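Long-range contact in hdh assembly factor Kustc1130 (Kuenenia stuttgartiensis, PDB 6HIF), which probably acts as an assembly factor for the hydrazine dehydrogenase (HDH) complex of this anammox bacterium, though its precise role is not established: residues I75-K87 / F98-P110. Sequence-based numbering, arbitrary orientation.
Sequences ISVHEHGGQSAHK and FVSLDLGAKARHP. With SO4 (sulfate ion), chain B; SO4 (sulfate ion), chain C.
Leu101 and Leu103 pack against Val77 and Ala85 where the two sheets of a beta sandwich face each other, the hairpin 75-87 lying over strand 98-102 and the turn after it. Leu101 splits its branches across the hairpin: CD1 meets Val77 CG2 at 3.8 Å and also nears Ile75 CG2, while CD2 turns to Lys87 CB. With CG anti to its carbonyl carbon (chi1 -85°), Leu103 touches both Ala85 CB (3.8 Å) and Val77 CG1 through CD1; its CD2 comes 3.8 Å from Glu79 OE1 as the two side chains pass in opposite senses. Further along, Ile75 CD1 and Val99 CG2 meet tip to tip. Lys87 extends its chain past Val99, CD lying 4.0 Å from CG1, to a salt bridge with an acidic side chain of another protein's chain. On the hairpin's other side, His86 donates from ND1 and NE2 to two sulfates, probably from the crystallisation liquor, consistent with an imidazolium. At the turn, His109 NE2 donates in its ring plane to Glu79 OE2 at 2.7 Å, nearly along the C-O axis. Replacing Glu79 by alanine would probably leave His109 NE2 without its carboxylate mate and the ring freer to turn. The Glu79 chain bends at chi2 (-90°), placing OE1 3.5 Å from Ala107 CB.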
loop_
_atom_site.group_PDB
_atom_site.type_symbol
_atom_site.label_atom_id
_atom_site.label_comp_id
_atom_site.label_asym_id
_atom_site.label_seq_id
_atom_site.Cartn_x
_atom_site.Cartn_y
_atom_site.Cartn_z
ATOM N N ILE Y 75 81.879 4.807 -18.120
ATOM C CA ILE Y 75 81.489 3.531 -18.700
ATOM C C ILE Y 75 82.729 2.910 -19.338
ATOM O O ILE Y 75 83.444 3.575 -20.088
ATOM C CB ILE Y 75 80.345 3.697 -19.724
ATOM C CG1 ILE Y 75 79.172 4.500 -19.158
ATOM C CG2 ILE Y 75 79.888 2.347 -20.259
ATOM C CD1 ILE Y 75 78.246 5.057 -20.217
ATOM N N SER Y 76 82.974 1.636 -19.017
ATOM C CA SER Y 76 84.048 0.880 -19.638
ATOM C C SER Y 76 83.548 -0.511 -20.015
ATOM O O SER Y 76 82.985 -1.222 -19.183
ATOM C CB SER Y 76 85.264 0.823 -18.751
ATOM O OG SER Y 76 84.966 0.172 -17.527
ATOM N N VAL Y 77 83.755 -0.870 -21.287
ATOM C CA VAL Y 77 83.372 -2.172 -21.805
ATOM C C VAL Y 77 84.643 -2.959 -22.117
ATOM O O VAL Y 77 85.451 -2.536 -22.942
ATOM C CB VAL Y 77 82.453 -2.042 -23.037
ATOM C CG1 VAL Y 77 82.008 -3.400 -23.561
ATOM C CG2 VAL Y 77 81.244 -1.164 -22.753
ATOM N N HIS Y 78 84.806 -4.097 -21.432
ATOM C CA HIS Y 78 85.947 -4.981 -21.611
ATOM C C HIS Y 78 85.456 -6.347 -22.082
ATOM O O HIS Y 78 84.412 -6.819 -21.633
ATOM C CB HIS Y 78 86.744 -5.084 -20.300
ATOM C CG HIS Y 78 87.674 -3.943 -20.050
ATOM N ND1 HIS Y 78 88.991 -4.133 -19.680
ATOM C CD2 HIS Y 78 87.494 -2.606 -20.119
ATOM C CE1 HIS Y 78 89.581 -2.963 -19.530
ATOM N NE2 HIS Y 78 88.684 -2.009 -19.795
ATOM N N GLU Y 79 86.220 -6.968 -22.990
ATOM C CA GLU Y 79 85.919 -8.298 -23.503
ATOM C C GLU Y 79 87.215 -9.096 -23.648
ATOM O O GLU Y 79 88.266 -8.523 -23.933
ATOM C CB GLU Y 79 85.038 -8.203 -24.755
ATOM C CG GLU Y 79 85.401 -9.164 -25.872
ATOM C CD GLU Y 79 86.412 -8.603 -26.855
ATOM O OE1 GLU Y 79 86.528 -7.368 -26.940
ATOM O OE2 GLU Y 79 87.083 -9.399 -27.531
ATOM N N HIS Y 80 87.105 -10.421 -23.468
ATOM C CA HIS Y 80 88.220 -11.331 -23.233
ATOM C C HIS Y 80 89.234 -11.340 -24.378
ATOM O O HIS Y 80 90.318 -11.902 -24.234
ATOM C CB HIS Y 80 87.708 -12.739 -22.883
ATOM C CG HIS Y 80 87.592 -12.990 -21.412
ATOM N ND1 HIS Y 80 88.673 -13.382 -20.636
ATOM C CD2 HIS Y 80 86.536 -12.908 -20.572
ATOM C CE1 HIS Y 80 88.286 -13.527 -19.383
ATOM N NE2 HIS Y 80 86.977 -13.244 -19.318
ATOM N N GLY Y 81 88.884 -10.712 -25.506
ATOM C CA GLY Y 81 89.789 -10.602 -26.640
ATOM C C GLY Y 81 90.913 -9.601 -26.386
ATOM O O GLY Y 81 92.007 -9.740 -26.929
ATOM N N GLY Y 82 90.626 -8.589 -25.559
ATOM C CA GLY Y 82 91.599 -7.573 -25.199
ATOM C C GLY Y 82 91.213 -6.191 -25.722
ATOM O O GLY Y 82 92.039 -5.282 -25.746
ATOM N N GLN Y 83 89.947 -6.051 -26.136
ATOM C CA GLN Y 83 89.434 -4.807 -26.691
ATOM C C GLN Y 83 88.613 -4.083 -25.628
ATOM O O GLN Y 83 87.927 -4.718 -24.829
ATOM C CB GLN Y 83 88.603 -5.088 -27.943
ATOM C CG GLN Y 83 89.429 -5.553 -29.135
ATOM C CD GLN Y 83 90.257 -4.439 -29.733
ATOM O OE1 GLN Y 83 89.891 -3.267 -29.685
ATOM N NE2 GLN Y 83 91.388 -4.801 -30.310
ATOM N N SER Y 84 88.697 -2.748 -25.637
ATOM C CA SER Y 84 88.029 -1.927 -24.640
ATOM C C SER Y 84 87.421 -0.684 -25.284
ATOM O O SER Y 84 87.940 -0.171 -26.274
ATOM C CB SER Y 84 88.959 -1.572 -23.503
ATOM O OG SER Y 84 90.074 -0.820 -23.961
ATOM N N ALA Y 85 86.308 -0.222 -24.705
ATOM C CA ALA Y 85 85.676 1.026 -25.096
ATOM C C ALA Y 85 85.314 1.815 -23.841
ATOM O O ALA Y 85 84.872 1.233 -22.850
ATOM C CB ALA Y 85 84.461 0.747 -25.947
ATOM N N HIS Y 86 85.513 3.139 -23.900
ATOM C CA HIS Y 86 85.299 4.018 -22.760
ATOM C C HIS Y 86 84.427 5.205 -23.160
ATOM O O HIS Y 86 84.551 5.728 -24.265
ATOM C CB HIS Y 86 86.640 4.489 -22.176
ATOM C CG HIS Y 86 87.527 3.376 -21.731
ATOM N ND1 HIS Y 86 88.528 2.863 -22.533
ATOM C CD2 HIS Y 86 87.567 2.670 -20.581
ATOM C CE1 HIS Y 86 89.149 1.891 -21.895
ATOM N NE2 HIS Y 86 88.576 1.753 -20.695
ATOM N N LYS Y 87 83.548 5.619 -22.239
ATOM C CA LYS Y 87 82.746 6.821 -22.403
ATOM C C LYS Y 87 82.354 7.366 -21.031
ATOM O O LYS Y 87 81.923 6.618 -20.155
ATOM C CB LYS Y 87 81.507 6.554 -23.265
ATOM C CG LYS Y 87 80.955 7.782 -23.975
ATOM C CD LYS Y 87 79.528 7.630 -24.437
ATOM C CE LYS Y 87 78.997 8.892 -25.084
ATOM N NZ LYS Y 87 77.519 8.868 -25.191
ATOM N N PHE Y 98 70.450 5.701 -23.708
ATOM C CA PHE Y 98 71.003 4.512 -24.334
ATOM C C PHE Y 98 72.377 4.866 -24.888
ATOM O O PHE Y 98 72.529 5.860 -25.598
ATOM C CB PHE Y 98 70.080 4.002 -25.443
ATOM C CG PHE Y 98 68.764 3.419 -24.991
ATOM C CD1 PHE Y 98 67.815 4.203 -24.348
ATOM C CD2 PHE Y 98 68.460 2.088 -25.237
ATOM C CE1 PHE Y 98 66.603 3.664 -23.941
ATOM C CE2 PHE Y 98 67.246 1.552 -24.834
ATOM C CZ PHE Y 98 66.319 2.339 -24.184
ATOM N N VAL Y 99 73.376 4.055 -24.527
ATOM C CA VAL Y 99 74.734 4.236 -25.011
ATOM C C VAL Y 99 75.116 3.006 -25.830
ATOM O O VAL Y 99 74.908 1.868 -25.401
ATOM C CB VAL Y 99 75.722 4.509 -23.859
ATOM C CG1 VAL Y 99 77.173 4.394 -24.301
ATOM C CG2 VAL Y 99 75.473 5.863 -23.215
ATOM N N SER Y 100 75.651 3.263 -27.029
ATOM C CA SER Y 100 76.049 2.205 -27.942
ATOM C C SER Y 100 77.535 2.338 -28.255
ATOM O O SER Y 100 77.955 3.310 -28.879
ATOM C CB SER Y 100 75.224 2.251 -29.197
ATOM O OG SER Y 100 75.055 0.946 -29.725
ATOM N N LEU Y 101 78.317 1.352 -27.805
ATOM C CA LEU Y 101 79.761 1.380 -27.979
ATOM C C LEU Y 101 80.189 0.205 -28.855
ATOM O O LEU Y 101 79.884 -0.947 -28.544
ATOM C CB LEU Y 101 80.440 1.327 -26.604
ATOM C CG LEU Y 101 80.216 2.542 -25.705
ATOM C CD1 LEU Y 101 80.575 2.217 -24.265
ATOM C CD2 LEU Y 101 80.997 3.755 -26.195
ATOM N N ASP Y 102 80.887 0.522 -29.954
ATOM C CA ASP Y 102 81.416 -0.490 -30.854
ATOM C C ASP Y 102 82.899 -0.701 -30.564
ATOM O O ASP Y 102 83.659 0.261 -30.477
ATOM C CB ASP Y 102 81.195 -0.122 -32.321
ATOM C CG ASP Y 102 81.442 -1.290 -33.260
ATOM O OD1 ASP Y 102 80.592 -2.202 -33.286
ATOM O OD2 ASP Y 102 82.488 -1.286 -33.946
ATOM N N LEU Y 103 83.298 -1.972 -30.438
ATOM C CA LEU Y 103 84.647 -2.322 -30.022
ATOM C C LEU Y 103 85.463 -2.796 -31.221
ATOM O O LEU Y 103 86.586 -3.265 -31.060
ATOM C CB LEU Y 103 84.581 -3.401 -28.937
ATOM C CG LEU Y 103 84.394 -2.892 -27.508
ATOM C CD1 LEU Y 103 82.947 -2.487 -27.254
ATOM C CD2 LEU Y 103 84.833 -3.946 -26.502
ATOM N N GLY Y 104 84.885 -2.665 -32.421
ATOM C CA GLY Y 104 85.586 -2.985 -33.653
ATOM C C GLY Y 104 85.488 -4.466 -34.008
ATOM O O GLY Y 104 84.870 -5.246 -33.283
ATOM N N ALA Y 105 86.127 -4.830 -35.128
ATOM C CA ALA Y 105 86.025 -6.158 -35.715
ATOM C C ALA Y 105 86.839 -7.176 -34.920
ATOM O O ALA Y 105 86.575 -8.375 -35.001
ATOM C CB ALA Y 105 86.456 -6.111 -37.159
ATOM N N LYS Y 106 87.814 -6.685 -34.146
ATOM C CA LYS Y 106 88.696 -7.539 -33.364
ATOM C C LYS Y 106 87.940 -8.124 -32.172
ATOM O O LYS Y 106 88.416 -9.066 -31.544
ATOM C CB LYS Y 106 89.937 -6.767 -32.903
ATOM C CG LYS Y 106 90.940 -6.402 -33.992
ATOM C CD LYS Y 106 91.938 -5.349 -33.543
ATOM C CE LYS Y 106 92.856 -4.853 -34.641
ATOM N NZ LYS Y 106 93.899 -5.851 -34.974
ATOM N N ALA Y 107 86.758 -7.565 -31.878
ATOM C CA ALA Y 107 85.959 -7.974 -30.733
ATOM C C ALA Y 107 84.980 -9.081 -31.121
ATOM O O ALA Y 107 84.173 -9.507 -30.299
ATOM C CB ALA Y 107 85.239 -6.778 -30.166
ATOM N N ARG Y 108 85.061 -9.541 -32.377
ATOM C CA ARG Y 108 84.167 -10.556 -32.909
ATOM C C ARG Y 108 84.863 -11.911 -32.857
ATOM O O ARG Y 108 85.895 -12.102 -33.502
ATOM C CB ARG Y 108 83.788 -10.190 -34.346
ATOM C CG ARG Y 108 82.435 -10.721 -34.795
ATOM C CD ARG Y 108 82.120 -10.236 -36.193
ATOM N NE ARG Y 108 80.819 -10.686 -36.670
ATOM C CZ ARG Y 108 80.310 -10.380 -37.859
ATOM N NH1 ARG Y 108 81.013 -9.657 -38.718
ATOM N NH2 ARG Y 108 79.099 -10.795 -38.183
ATOM N N HIS Y 109 84.286 -12.845 -32.091
ATOM C CA HIS Y 109 84.941 -14.113 -31.804
ATOM C C HIS Y 109 84.076 -15.288 -32.256
ATOM O O HIS Y 109 82.863 -15.273 -32.056
ATOM C CB HIS Y 109 85.321 -14.200 -30.319
ATOM C CG HIS Y 109 86.363 -13.213 -29.914
ATOM N ND1 HIS Y 109 87.657 -13.260 -30.406
ATOM C CD2 HIS Y 109 86.315 -12.162 -29.071
ATOM C CE1 HIS Y 109 88.361 -12.279 -29.877
ATOM N NE2 HIS Y 109 87.557 -11.591 -29.058
ATOM N N PRO Y 110 84.677 -16.332 -32.885
ATOM C CA PRO Y 110 83.935 -17.519 -33.316
ATOM C C PRO Y 110 83.128 -18.164 -32.193
ATOM O O PRO Y 110 83.610 -18.289 -31.069
ATOM C CB PRO Y 110 85.034 -18.473 -33.811
ATOM C CG PRO Y 110 86.132 -17.536 -34.268
ATOM C CD PRO Y 110 86.100 -16.402 -33.263
HETATM S S SO4 B . 88.233 4.201 -25.872
HETATM O O1 SO4 B . 88.956 4.684 -27.070
HETATM O O2 SO4 B . 86.773 4.324 -26.084
HETATM O O3 SO4 B . 88.565 2.779 -25.622
HETATM O O4 SO4 B . 88.637 5.024 -24.711
HETATM S S SO4 C . 88.719 -0.006 -16.617
HETATM O O1 SO4 C . 87.535 -0.774 -16.168
HETATM O O2 SO4 C . 88.476 0.565 -17.958
HETATM O O3 SO4 C . 88.978 1.095 -15.662
HETATM O O4 SO4 C . 89.892 -0.908 -16.683
#